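Local coordinates for protein Ac-ASP-7 (Ancylostoma caninum, PDB 3S6S) that is of unknown function, but belongs to the SCP/TAPS family of secreted hookworm proteins and probably takes part in the interaction between parasite and host, at residues A[4-9]-A[17-22]; A[24-29]-A[138-143]; A[61-64]-A[69-72]; A[97-100]-A[104-107]; A[160-165]-A[173-178]. One frame throughout, in Å; residues are numbered along the deposited sequence.

Contact 1: A[4-9]-A[17-22]; sequences VIDNQG and PFREAI
R19 extends from helix 16-34 toward D6, on the short strand 6-7. This is the side chain that makes the contact. Its CB already points toward the segment 4-9. CG lies anti to the backbone N (chi1 170°), and chi2 is extended too, so the aliphatic part runs straight out from the helix. CG is still 5.3 Å from OD2 of D6. The next carbon, CD, comes to 4.3 Å from the same oxygen. The chain then bends at chi3, and NE makes the closest approach, 3.9 Å from OD2 of D6. CZ lies farther off, at 4.5 Å from OD2, as the guanidinium turns away from the carboxylate. At the tip, NH2 of R19 lies 4.7 Å and NH1 5.3 Å from OD2 of D6, so both terminal nitrogens are farther from it than NE. The two side chains cross at about a right angle, and their flat groups are 77° apart. OD2 sits well out of the guanidinium plane, and no N-H points at it. The pair is therefore a long salt bridge of charges alone. Strand 6-7 forms one outermost strand of the mixed sheet within the chain and pairs in parallel with strand 51-53. Helix 16-34 lies on the same sheet, as expected in the alpha-beta-alpha sandwich of the SCP/TAPS family. R19 also touches Y52 of the neighbouring strand. The nearby E20 has its own salt bridge, to R16. D6 is exposed, so solvent probably screens its attraction to R19.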
# COMPACT_ATOMS: atom_id res chain seq x y z
N VAL A 4 -0.21 -7.10 -9.84
CA VAL A 4 -1.14 -7.01 -8.73
C VAL A 4 -1.61 -8.39 -8.26
O VAL A 4 -1.92 -9.27 -9.06
CB VAL A 4 -2.34 -6.14 -9.10
N ILE A 5 -1.66 -8.55 -6.94
CA ILE A 5 -2.18 -9.74 -6.31
C ILE A 5 -3.42 -9.36 -5.49
O ILE A 5 -3.34 -8.63 -4.48
CB ILE A 5 -1.18 -10.38 -5.36
N ASP A 6 -4.54 -9.90 -5.92
CA ASP A 6 -5.84 -9.49 -5.46
C ASP A 6 -6.45 -10.55 -4.57
O ASP A 6 -6.40 -11.73 -4.89
CB ASP A 6 -6.71 -9.39 -6.69
CG ASP A 6 -7.51 -8.16 -6.71
OD1 ASP A 6 -8.43 -8.06 -5.84
OD2 ASP A 6 -7.24 -7.33 -7.61
N ASN A 7 -7.04 -10.13 -3.45
CA ASN A 7 -7.76 -11.04 -2.58
C ASN A 7 -9.11 -10.45 -2.21
O ASN A 7 -9.24 -9.22 -2.10
CB ASN A 7 -6.95 -11.35 -1.32
CG ASN A 7 -7.46 -12.57 -0.57
OD1 ASN A 7 -7.28 -12.69 0.64
ND2 ASN A 7 -8.11 -13.49 -1.29
N GLN A 8 -10.12 -11.31 -2.09
CA GLN A 8 -11.43 -10.93 -1.57
C GLN A 8 -12.42 -10.30 -2.55
O GLN A 8 -12.44 -10.60 -3.76
CB GLN A 8 -11.26 -9.96 -0.40
CG GLN A 8 -11.74 -10.51 0.91
CD GLN A 8 -10.79 -11.51 1.48
OE1 GLN A 8 -9.93 -11.16 2.30
NE2 GLN A 8 -10.92 -12.76 1.06
N GLY A 9 -13.25 -9.41 -1.98
CA GLY A 9 -14.35 -8.76 -2.67
C GLY A 9 -15.45 -8.24 -1.75
O GLY A 9 -15.55 -8.69 -0.60
N PRO A 17 -7.72 0.67 -13.76
CA PRO A 17 -6.48 1.45 -13.89
C PRO A 17 -6.16 2.31 -12.66
O PRO A 17 -4.98 2.54 -12.38
CB PRO A 17 -6.72 2.32 -15.14
CG PRO A 17 -8.19 2.36 -15.30
CD PRO A 17 -8.74 1.07 -14.74
N PHE A 18 -7.17 2.78 -11.94
CA PHE A 18 -6.93 3.52 -10.70
C PHE A 18 -6.33 2.61 -9.62
O PHE A 18 -5.32 2.95 -9.01
CB PHE A 18 -8.21 4.18 -10.18
CG PHE A 18 -8.76 5.19 -11.12
CD1 PHE A 18 -9.74 4.84 -12.03
CD2 PHE A 18 -8.28 6.50 -11.12
CE1 PHE A 18 -10.25 5.79 -12.92
CE2 PHE A 18 -8.78 7.45 -12.00
CZ PHE A 18 -9.77 7.10 -12.90
N ARG A 19 -6.97 1.46 -9.43
CA ARG A 19 -6.48 0.42 -8.54
C ARG A 19 -5.07 0.00 -8.90
O ARG A 19 -4.22 -0.21 -8.02
CB ARG A 19 -7.40 -0.80 -8.62
CG ARG A 19 -6.84 -2.02 -7.92
CD ARG A 19 -7.88 -3.13 -7.86
NE ARG A 19 -7.98 -3.85 -9.13
CZ ARG A 19 -9.08 -3.94 -9.86
NH1 ARG A 19 -10.21 -3.37 -9.47
NH2 ARG A 19 -9.06 -4.62 -11.01
N GLU A 20 -4.80 -0.10 -10.19
CA GLU A 20 -3.51 -0.60 -10.64
C GLU A 20 -2.42 0.44 -10.46
O GLU A 20 -1.30 0.11 -10.06
CB GLU A 20 -3.62 -1.05 -12.08
CG GLU A 20 -4.58 -2.21 -12.21
CD GLU A 20 -4.29 -3.09 -13.40
OE1 GLU A 20 -3.59 -2.61 -14.32
OE2 GLU A 20 -4.76 -4.25 -13.41
N ALA A 21 -2.77 1.68 -10.75
CA ALA A 21 -1.82 2.78 -10.59
C ALA A 21 -1.37 2.88 -9.13
O ALA A 21 -0.18 3.06 -8.84
CB ALA A 21 -2.46 4.10 -11.06
N ILE A 22 -2.32 2.75 -8.22
CA ILE A 22 -2.03 2.85 -6.78
C ILE A 22 -1.25 1.63 -6.26
O ILE A 22 -0.28 1.75 -5.49
CB ILE A 22 -3.33 3.06 -5.98
CG1 ILE A 22 -3.99 4.37 -6.44
CG2 ILE A 22 -3.05 3.05 -4.47
CD1 ILE A 22 -5.39 4.61 -5.87

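Contact 2: A[24-29]-A[138-143]; sequences TFHNGL and CVYDKK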
# COMPACT_ATOMS: atom_id res chain seq x y z
N THR A 24 0.59 -0.34 -8.13
CA THR A 24 1.93 -0.35 -8.73
C THR A 24 2.85 0.65 -8.03
O THR A 24 4.02 0.36 -7.77
CB THR A 24 1.89 -0.08 -10.25
OG1 THR A 24 1.22 -1.17 -10.92
CG2 THR A 24 3.30 0.04 -10.79
N PHE A 25 2.30 1.82 -7.70
CA PHE A 25 3.05 2.79 -6.93
C PHE A 25 3.51 2.20 -5.60
O PHE A 25 4.67 2.33 -5.22
CB PHE A 25 2.19 4.03 -6.67
CG PHE A 25 2.81 5.00 -5.71
CD1 PHE A 25 2.64 4.84 -4.34
CD2 PHE A 25 3.56 6.08 -6.18
CE1 PHE A 25 3.21 5.74 -3.44
CE2 PHE A 25 4.15 6.98 -5.30
CZ PHE A 25 3.96 6.81 -3.92
N HIS A 26 2.60 1.56 -4.89
CA HIS A 26 2.96 0.92 -3.62
C HIS A 26 3.99 -0.18 -3.79
O HIS A 26 5.06 -0.13 -3.19
CB HIS A 26 1.73 0.35 -2.92
CG HIS A 26 0.96 1.37 -2.15
ND1 HIS A 26 0.09 2.26 -2.75
CD2 HIS A 26 0.92 1.64 -0.82
CE1 HIS A 26 -0.46 3.02 -1.83
NE2 HIS A 26 0.03 2.68 -0.65
N ASN A 27 3.67 -1.19 -4.60
CA ASN A 27 4.53 -2.37 -4.63
C ASN A 27 5.81 -2.18 -5.42
O ASN A 27 6.86 -2.76 -5.09
CB ASN A 27 3.75 -3.63 -5.03
CG ASN A 27 2.88 -4.14 -3.90
OD1 ASN A 27 3.36 -4.37 -2.77
ND2 ASN A 27 1.58 -4.28 -4.17
N GLY A 28 5.74 -1.32 -6.44
CA GLY A 28 6.93 -0.88 -7.13
C GLY A 28 7.95 -0.27 -6.18
O GLY A 28 9.14 -0.60 -6.24
N LEU A 29 7.50 0.61 -5.30
CA LEU A 29 8.42 1.26 -4.39
C LEU A 29 8.98 0.20 -3.46
O LEU A 29 10.18 0.11 -3.23
CB LEU A 29 7.73 2.34 -3.58
CG LEU A 29 8.52 3.60 -3.25
CD1 LEU A 29 7.95 4.23 -2.00
CD2 LEU A 29 10.01 3.32 -3.07
N CYS A 138 -6.20 5.18 1.54
CA CYS A 138 -5.79 3.79 1.63
C CYS A 138 -5.78 3.32 3.08
O CYS A 138 -5.44 4.07 4.02
CB CYS A 138 -4.43 3.56 0.98
SG CYS A 138 -4.44 3.87 -0.79
N VAL A 139 -6.17 2.07 3.22
CA VAL A 139 -6.27 1.39 4.49
C VAL A 139 -5.36 0.17 4.42
O VAL A 139 -5.35 -0.58 3.43
CB VAL A 139 -7.74 0.98 4.77
CG1 VAL A 139 -7.80 -0.19 5.73
CG2 VAL A 139 -8.55 2.19 5.29
N TYR A 140 -4.58 -0.00 5.48
CA TYR A 140 -3.57 -1.04 5.55
C TYR A 140 -3.85 -1.93 6.74
O TYR A 140 -4.39 -1.49 7.74
CB TYR A 140 -2.20 -0.41 5.68
CG TYR A 140 -1.93 0.63 4.62
CD1 TYR A 140 -2.55 1.86 4.66
CD2 TYR A 140 -1.04 0.37 3.57
CE1 TYR A 140 -2.32 2.81 3.70
CE2 TYR A 140 -0.80 1.33 2.61
CZ TYR A 140 -1.44 2.55 2.69
OH TYR A 140 -1.23 3.50 1.74
N ASP A 141 -3.49 -3.21 6.63
CA ASP A 141 -3.77 -4.13 7.71
C ASP A 141 -2.82 -3.86 8.88
O ASP A 141 -3.16 -4.13 10.02
CB ASP A 141 -3.72 -5.59 7.25
CG ASP A 141 -2.31 -6.06 6.89
OD1 ASP A 141 -2.10 -7.29 6.90
OD2 ASP A 141 -1.42 -5.24 6.58
N LYS A 142 -1.65 -3.31 8.59
CA LYS A 142 -0.71 -3.04 9.66
C LYS A 142 -0.07 -1.65 9.62
O LYS A 142 0.51 -1.22 8.62
CB LYS A 142 0.36 -4.14 9.76
CG LYS A 142 1.06 -4.14 11.11
CD LYS A 142 1.98 -5.34 11.28
CE LYS A 142 2.40 -5.54 12.75
NZ LYS A 142 2.96 -4.30 13.36
N LYS A 143 -0.19 -0.95 10.74
CA LYS A 143 0.29 0.40 10.92
C LYS A 143 1.59 0.37 11.70
O LYS A 143 1.66 -0.26 12.74
CB LYS A 143 -0.75 1.16 11.74
CG LYS A 143 -0.30 2.52 12.19
CD LYS A 143 -1.44 3.18 12.89
CE LYS A 143 -1.18 4.66 13.13
NZ LYS A 143 -2.27 5.23 13.99
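H26 and Y140 meet by a hydrogen bond between the buried ends of their side chains. NE2 of H26 lies 2.8 Å from OH of Y140, and either group could be the donor. The bond is fairly straight, at 158°. The hydroxyl comes to the imidazole at its edge, near the ring plane. H26 sends its ring from helix 16-34, and Y140 sends its own from the opposite direction. With CG anti to the carbonyl carbon (chi1 -82°), the H26 ring leaves the helix toward the sheet and brings NE2 to the hydroxyl. The other ring nitrogen of H26, ND1, is bonded to the carbonyl O of I22, one turn earlier in the helix. OH of Y140 has a second partner, OG1 of T78. Both ends of the imidazole are thus held, which should fix the rotation of the ring.

The contact joins helix 16-34 to strand 133-140 of the mixed sheet, close to the centre of the chain, in the SCP/TAPS fold. The helix packs over the sheet here.

The two rings meet by their edges, centroids 5.7 Å apart and planes inclined at 42°, without stacking. CE2 of Y140 comes to 3.6 Å from NE2 of H26. F117 meets the imidazole as well.

The sulfur contact involves C138. Its SG lies 4.2 Å from CE1 of H26 and approaches the ring obliquely. This sulfur belongs to the disulfide with C119, a bond between adjacent strands of the sheet.

Contact 3: A[61-64]-A[69-72]; sequences RKEI and YADL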
# COMPACT_ATOMS: atom_id res chain seq x y z
N ARG A 61 -13.49 3.08 1.78
CA ARG A 61 -14.71 3.79 1.39
C ARG A 61 -15.48 4.25 2.63
O ARG A 61 -16.04 5.35 2.64
CB ARG A 61 -15.60 2.93 0.50
CG ARG A 61 -16.77 3.71 -0.13
CD ARG A 61 -17.84 2.82 -0.82
NE ARG A 61 -18.58 2.00 0.15
CZ ARG A 61 -19.50 2.46 1.00
NH1 ARG A 61 -19.81 3.76 1.03
NH2 ARG A 61 -20.11 1.63 1.85
N LYS A 62 -15.52 3.41 3.67
CA LYS A 62 -16.21 3.77 4.90
C LYS A 62 -15.47 4.92 5.58
O LYS A 62 -16.09 5.83 6.15
CB LYS A 62 -16.28 2.58 5.86
CG LYS A 62 -16.97 1.34 5.32
CD LYS A 62 -18.43 1.28 5.71
CE LYS A 62 -18.85 -0.14 6.07
NZ LYS A 62 -18.74 -1.09 4.93
N GLU A 63 -14.14 4.85 5.51
CA GLU A 63 -13.27 5.87 6.10
C GLU A 63 -13.49 7.24 5.45
O GLU A 63 -13.38 8.27 6.12
CB GLU A 63 -11.80 5.46 5.99
CG GLU A 63 -10.84 6.53 6.45
CD GLU A 63 -10.92 6.75 7.95
OE1 GLU A 63 -10.66 7.87 8.42
OE2 GLU A 63 -11.25 5.78 8.66
N ILE A 64 -13.78 7.26 4.15
CA ILE A 64 -14.04 8.52 3.49
C ILE A 64 -15.35 9.12 4.00
O ILE A 64 -15.43 10.31 4.30
CB ILE A 64 -14.12 8.37 1.97
CG1 ILE A 64 -12.72 8.20 1.39
CG2 ILE A 64 -14.78 9.61 1.38
CD1 ILE A 64 -12.68 7.64 -0.02
N TYR A 69 -13.21 5.83 11.01
CA TYR A 69 -13.68 4.44 10.87
C TYR A 69 -12.54 3.43 10.91
O TYR A 69 -12.60 2.45 11.63
CB TYR A 69 -14.50 4.25 9.58
CG TYR A 69 -14.86 2.80 9.33
CD1 TYR A 69 -16.08 2.27 9.79
CD2 TYR A 69 -13.98 1.94 8.68
CE1 TYR A 69 -16.40 0.93 9.60
CE2 TYR A 69 -14.28 0.61 8.49
CZ TYR A 69 -15.49 0.10 8.94
OH TYR A 69 -15.79 -1.24 8.74
N ALA A 70 -11.48 3.68 10.14
CA ALA A 70 -10.40 2.70 10.00
C ALA A 70 -9.59 2.53 11.29
O ALA A 70 -9.24 1.41 11.68
CB ALA A 70 -9.50 3.05 8.82
N ASP A 71 -9.27 3.64 11.93
CA ASP A 71 -8.58 3.59 13.20
C ASP A 71 -9.32 2.71 14.22
O ASP A 71 -8.70 1.99 14.99
CB ASP A 71 -8.37 5.00 13.77
CG ASP A 71 -7.53 4.97 15.04
OD1 ASP A 71 -6.41 4.43 14.97
OD2 ASP A 71 -8.01 5.46 16.09
N LEU A 72 -10.65 2.75 14.20
CA LEU A 72 -11.45 1.89 15.08
C LEU A 72 -11.22 0.41 14.83
O LEU A 72 -11.37 -0.41 15.74
CB LEU A 72 -12.94 2.17 14.91
CG LEU A 72 -13.44 3.48 15.51
CD1 LEU A 72 -14.93 3.39 15.63
CD2 LEU A 72 -12.80 3.69 16.87
O HOH W 1 -9.32 6.10 10.93
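Two helices of the SCP/TAPS domain, 54-65 and the weakly bonded 69-72, follow each other across a short connection, and this contact bridges it. E63 and K62 come from the first helix, and Y69 and A70 from the start of the second. The carboxylate of E63 faces the first amides of helix 69-72. OE2 accepts a bond from N of A70, at 2.6 Å. The N-H points almost straight at the oxygen (170°) and meets it nearly end-on to its C-O bond. N of Y69 is also near, 3.1 Å from OE2 of E63, but its angle is too poor for a hydrogen bond. A water extends the link: it donates to OE2 of E63 at 3.0 Å and accepts from N of D71 at 2.7 Å. E63 starts with CG anti to its N and bends at chi2 (69°), which brings the carboxylate round to these amides. The other oxygen, OE1, takes the N-H of G68.

Beside this polar part, the first carbons of the K62 side chain lie on the ring of Y69. CB of K62 sits over the centre of one face, 3.6 Å from the centroid, in a CH-pi contact. CG of K62 then comes to 4.1 Å from CZ of Y69. The lysine amine turns away and pairs with E58.

Two backbone N-H groups, one on each oxygen, and a water thus hold the carboxylate. Its charge should be stabilised by the amides at the helix start, probably helped a little by the weak, long ion pair of OE1 with R79. E63 is therefore likely to be ionised.

Contact 4: A[97-100]-A[104-107]; sequences ETFS and NSMR
M106 and F99 make the packed part of this contact. The methyl CE of M106 lies over one face of the F99 ring, offset toward its rim. This is a Met-aromatic contact with a CH-pi component, but the model sets the methyl too close to the ring, so its exact height is doubtful. SD stands farther back above the same face, 5.1 Å from the ring centroid. The chain of M106 is bent at chi2 and chi3, which folds CE back over the ring. On its way the side chain also meets the backbone of S100. CG of M106 is 3.6 Å from O of S100, and SD of M106 is 3.6 Å from CA of S100. F99 has CG anti to its backbone N (chi1 179°), and this carries its ring toward the second helix. S105 lies near the ring too, but its modelled approach is too close to rely on.

The solvent side is that of E97, T98 and N104, whose exposed side chains make no contact across the two segments. S100 sits at the margin. Its CB is turned away from 104-107 and packs against F25, and it stays 4.2 Å from SD of M106. OG of S100 gives a bond of 2.6 Å to O of E97, three residues back. OG of S105 is held by D102 in the connecting turn.

Helices 88-99 and 103-110 are linked by this short corner. F25 of helix 16-34 packs against M106 as well as S100. F80 of strand 76-83 meets the F99 ring, so the corner is seated on the sheet as well as on a helix.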
# COMPACT_ATOMS: atom_id res chain seq x y z
N GLU A 97 2.73 11.37 -7.17
CA GLU A 97 4.08 11.90 -7.11
C GLU A 97 4.18 12.86 -5.92
O GLU A 97 5.09 12.78 -5.10
CB GLU A 97 4.48 12.58 -8.41
CG GLU A 97 5.99 12.75 -8.54
CD GLU A 97 6.41 13.44 -9.84
OE1 GLU A 97 5.70 13.28 -10.86
OE2 GLU A 97 7.45 14.14 -9.83
N THR A 98 3.21 13.74 -5.81
CA THR A 98 3.18 14.64 -4.67
C THR A 98 3.11 13.83 -3.37
O THR A 98 3.84 14.10 -2.42
CB THR A 98 2.01 15.63 -4.81
OG1 THR A 98 2.26 16.48 -5.94
CG2 THR A 98 1.87 16.47 -3.56
N PHE A 99 2.26 12.82 -3.36
CA PHE A 99 2.08 11.93 -2.23
C PHE A 99 3.41 11.29 -1.82
O PHE A 99 3.67 11.11 -0.63
CB PHE A 99 1.07 10.84 -2.63
CG PHE A 99 0.80 9.82 -1.55
CD1 PHE A 99 0.96 8.47 -1.81
CD2 PHE A 99 0.36 10.21 -0.28
CE1 PHE A 99 0.70 7.52 -0.85
CE2 PHE A 99 0.10 9.27 0.69
CZ PHE A 99 0.27 7.92 0.41
N SER A 100 4.22 10.92 -2.80
CA SER A 100 5.49 10.26 -2.53
C SER A 100 6.51 11.19 -1.90
O SER A 100 7.56 10.72 -1.47
CB SER A 100 6.09 9.65 -3.80
OG SER A 100 6.58 10.66 -4.65
N ASN A 104 5.70 11.32 6.02
CA ASN A 104 4.88 10.66 7.02
C ASN A 104 3.92 9.65 6.40
O ASN A 104 3.72 8.57 6.95
CB ASN A 104 4.13 11.67 7.90
CG ASN A 104 5.07 12.47 8.79
OD1 ASN A 104 4.92 13.69 8.95
ND2 ASN A 104 6.06 11.79 9.37
N SER A 105 3.33 10.01 5.26
CA SER A 105 2.49 9.06 4.54
C SER A 105 3.32 7.87 4.07
O SER A 105 2.88 6.74 4.16
CB SER A 105 1.81 9.74 3.34
OG SER A 105 0.75 10.58 3.75
N MET A 106 4.53 8.15 3.58
CA MET A 106 5.37 7.12 3.01
C MET A 106 5.82 6.08 4.04
O MET A 106 6.07 4.93 3.68
CB MET A 106 6.56 7.72 2.27
CG MET A 106 6.17 8.46 0.99
SD MET A 106 5.41 7.40 -0.27
CE MET A 106 3.71 7.81 -0.03
N ARG A 107 5.92 6.46 5.31
CA ARG A 107 6.18 5.49 6.37
C ARG A 107 5.20 4.32 6.33
O ARG A 107 5.60 3.17 6.48
CB ARG A 107 6.09 6.12 7.75
CG ARG A 107 7.38 6.67 8.26
CD ARG A 107 7.24 6.91 9.75
NE ARG A 107 7.91 5.87 10.51
CZ ARG A 107 7.37 5.23 11.53
NH1 ARG A 107 6.14 5.55 11.94
NH2 ARG A 107 8.08 4.29 12.15

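Contact 5: A[160-165]-A[173-178]; sequences KDCTYY and NLCYTF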
# COMPACT_ATOMS: atom_id res chain seq x y z
N LYS A 160 11.46 -19.58 1.77
CA LYS A 160 12.06 -19.70 3.10
C LYS A 160 12.76 -18.42 3.55
O LYS A 160 13.15 -18.30 4.71
CB LYS A 160 13.02 -20.90 3.16
N ASP A 161 12.92 -17.46 2.65
CA ASP A 161 13.52 -16.17 3.01
C ASP A 161 12.54 -15.25 3.73
O ASP A 161 12.94 -14.32 4.43
CB ASP A 161 14.08 -15.46 1.78
CG ASP A 161 15.32 -16.15 1.23
OD1 ASP A 161 16.15 -16.57 2.05
OD2 ASP A 161 15.44 -16.27 -0.00
N CYS A 162 11.25 -15.51 3.55
CA CYS A 162 10.22 -14.72 4.19
C CYS A 162 9.98 -15.23 5.61
O CYS A 162 9.48 -16.34 5.79
CB CYS A 162 8.94 -14.75 3.37
SG CYS A 162 9.24 -14.32 1.65
N THR A 163 10.34 -14.40 6.60
CA THR A 163 10.33 -14.81 8.01
C THR A 163 9.23 -14.15 8.85
O THR A 163 8.83 -14.70 9.88
CB THR A 163 11.67 -14.48 8.72
OG1 THR A 163 11.83 -13.06 8.82
CG2 THR A 163 12.87 -15.07 7.98
N TYR A 164 8.77 -12.98 8.43
CA TYR A 164 7.87 -12.18 9.27
C TYR A 164 6.55 -12.88 9.49
O TYR A 164 6.01 -12.84 10.59
CB TYR A 164 7.63 -10.79 8.68
CG TYR A 164 8.83 -9.88 8.73
CD1 TYR A 164 9.04 -8.91 7.76
CD2 TYR A 164 9.77 -9.99 9.76
CE1 TYR A 164 10.13 -8.07 7.80
CE2 TYR A 164 10.86 -9.16 9.81
CZ TYR A 164 11.04 -8.21 8.82
OH TYR A 164 12.14 -7.37 8.87
N TYR A 165 6.04 -13.53 8.45
CA TYR A 165 4.75 -14.18 8.56
C TYR A 165 4.82 -15.62 8.08
O TYR A 165 5.57 -15.94 7.15
CB TYR A 165 3.67 -13.42 7.78
CG TYR A 165 3.41 -12.04 8.32
CD1 TYR A 165 2.63 -11.85 9.47
CD2 TYR A 165 3.94 -10.91 7.70
CE1 TYR A 165 2.38 -10.57 9.98
CE2 TYR A 165 3.70 -9.64 8.20
CZ TYR A 165 2.92 -9.47 9.34
OH TYR A 165 2.69 -8.21 9.83
N ASN A 173 10.95 -10.80 -5.55
CA ASN A 173 11.59 -10.41 -4.30
C ASN A 173 10.69 -9.71 -3.27
O ASN A 173 11.15 -8.96 -2.40
CB ASN A 173 12.95 -9.71 -4.50
CG ASN A 173 12.84 -8.40 -5.24
OD1 ASN A 173 13.25 -8.29 -6.41
ND2 ASN A 173 12.29 -7.38 -4.57
N LEU A 174 9.39 -9.99 -3.37
CA LEU A 174 8.46 -9.62 -2.31
C LEU A 174 7.90 -10.89 -1.69
O LEU A 174 7.71 -11.89 -2.38
CB LEU A 174 7.34 -8.73 -2.86
CG LEU A 174 7.79 -7.35 -3.34
CD1 LEU A 174 6.67 -6.64 -4.06
CD2 LEU A 174 8.30 -6.51 -2.17
N CYS A 175 7.69 -10.85 -0.37
CA CYS A 175 6.98 -11.90 0.36
C CYS A 175 5.47 -11.64 0.34
O CYS A 175 5.03 -10.51 0.54
CB CYS A 175 7.47 -11.98 1.81
SG CYS A 175 9.24 -12.33 1.98
N TYR A 176 4.68 -12.67 0.08
CA TYR A 176 3.23 -12.54 0.10
C TYR A 176 2.60 -13.54 1.07
O TYR A 176 2.86 -14.73 0.99
CB TYR A 176 2.64 -12.74 -1.30
CG TYR A 176 2.98 -11.65 -2.29
CD1 TYR A 176 4.19 -11.67 -3.00
CD2 TYR A 176 2.11 -10.61 -2.53
CE1 TYR A 176 4.50 -10.68 -3.91
CE2 TYR A 176 2.41 -9.61 -3.43
CZ TYR A 176 3.61 -9.66 -4.13
OH TYR A 176 3.91 -8.67 -5.03
N THR A 177 1.78 -13.04 1.99
CA THR A 177 0.97 -13.93 2.79
C THR A 177 -0.49 -13.49 2.74
O THR A 177 -0.76 -12.32 2.54
CB THR A 177 1.46 -14.03 4.25
OG1 THR A 177 0.57 -14.87 4.98
CG2 THR A 177 1.50 -12.66 4.90
N PHE A 178 -1.41 -14.43 2.90
CA PHE A 178 -2.83 -14.13 2.88
C PHE A 178 -3.43 -14.34 4.25
O PHE A 178 -4.63 -14.21 4.44
CB PHE A 178 -3.55 -15.00 1.85
CG PHE A 178 -3.13 -14.74 0.44
CD1 PHE A 178 -2.09 -15.46 -0.13
CD2 PHE A 178 -3.74 -13.74 -0.30
CE1 PHE A 178 -1.67 -15.21 -1.42
CE2 PHE A 178 -3.35 -13.49 -1.58
CZ PHE A 178 -2.30 -14.24 -2.15
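The ring of Y165 is approached at a slant by CG2 of T177, which comes nearest to the base of the side chain. CG2 of T177 lies 3.7 Å from CB of Y165 and 4.0 Å from CG of Y165. The touch is thus at the root of the ring, and the two side chains cross at about a right angle. In T177, OG1 is anti to the backbone N (chi1 177°), which puts CG2 between N and the carbonyl carbon and turns it to the tyrosine. The Y165 ring also meets Y48 edge-to-face, and OH of Y165 is bonded to the carbonyl O of K113. The neighbouring ring of Y164 makes a cation-pi pair with K113.

The covalent link is the disulfide between C162 and C175. SG of C162 and SG of C175 are 2.0 Å apart, and chi3 is -87°, a left-handed disulfide near the relaxed 90°. CB of C162 lies 3.5 Å from CB of C175. Both cysteines are buried.

The backbone of C175 pairs with M47 and G49, which ties this region to the main domain. The bond between C156 and C170 interleaves with the present one along the chain. A compact, mostly coiled tail with a small two-stranded sheet and interleaved disulfides is consistent with the cysteine-rich C-terminal hinge region of SCP/TAPS proteins.

In the fold
Contacts 1 and 2 both use helix 16-34 and reach the same mixed sheet. Their centres are 11 Å apart, and CG2 of I22 touches SG of C138. Contact 2 lies about 1 Å from the centre of the chain. Its two segments are 109 residues apart, and contacts 3 and 4 fall between them. Those two are local helix-to-helix turns. Contact 3 joins contact 2 through A70 and V139, and contact 4 through F25. Contact 5 comes last, in the C-terminal tail. Its centre is about 24 Å from contact 4 and 27 Å from contact 3, yet it touches contacts 1 and 2. The tail is thus packed against the sandwich.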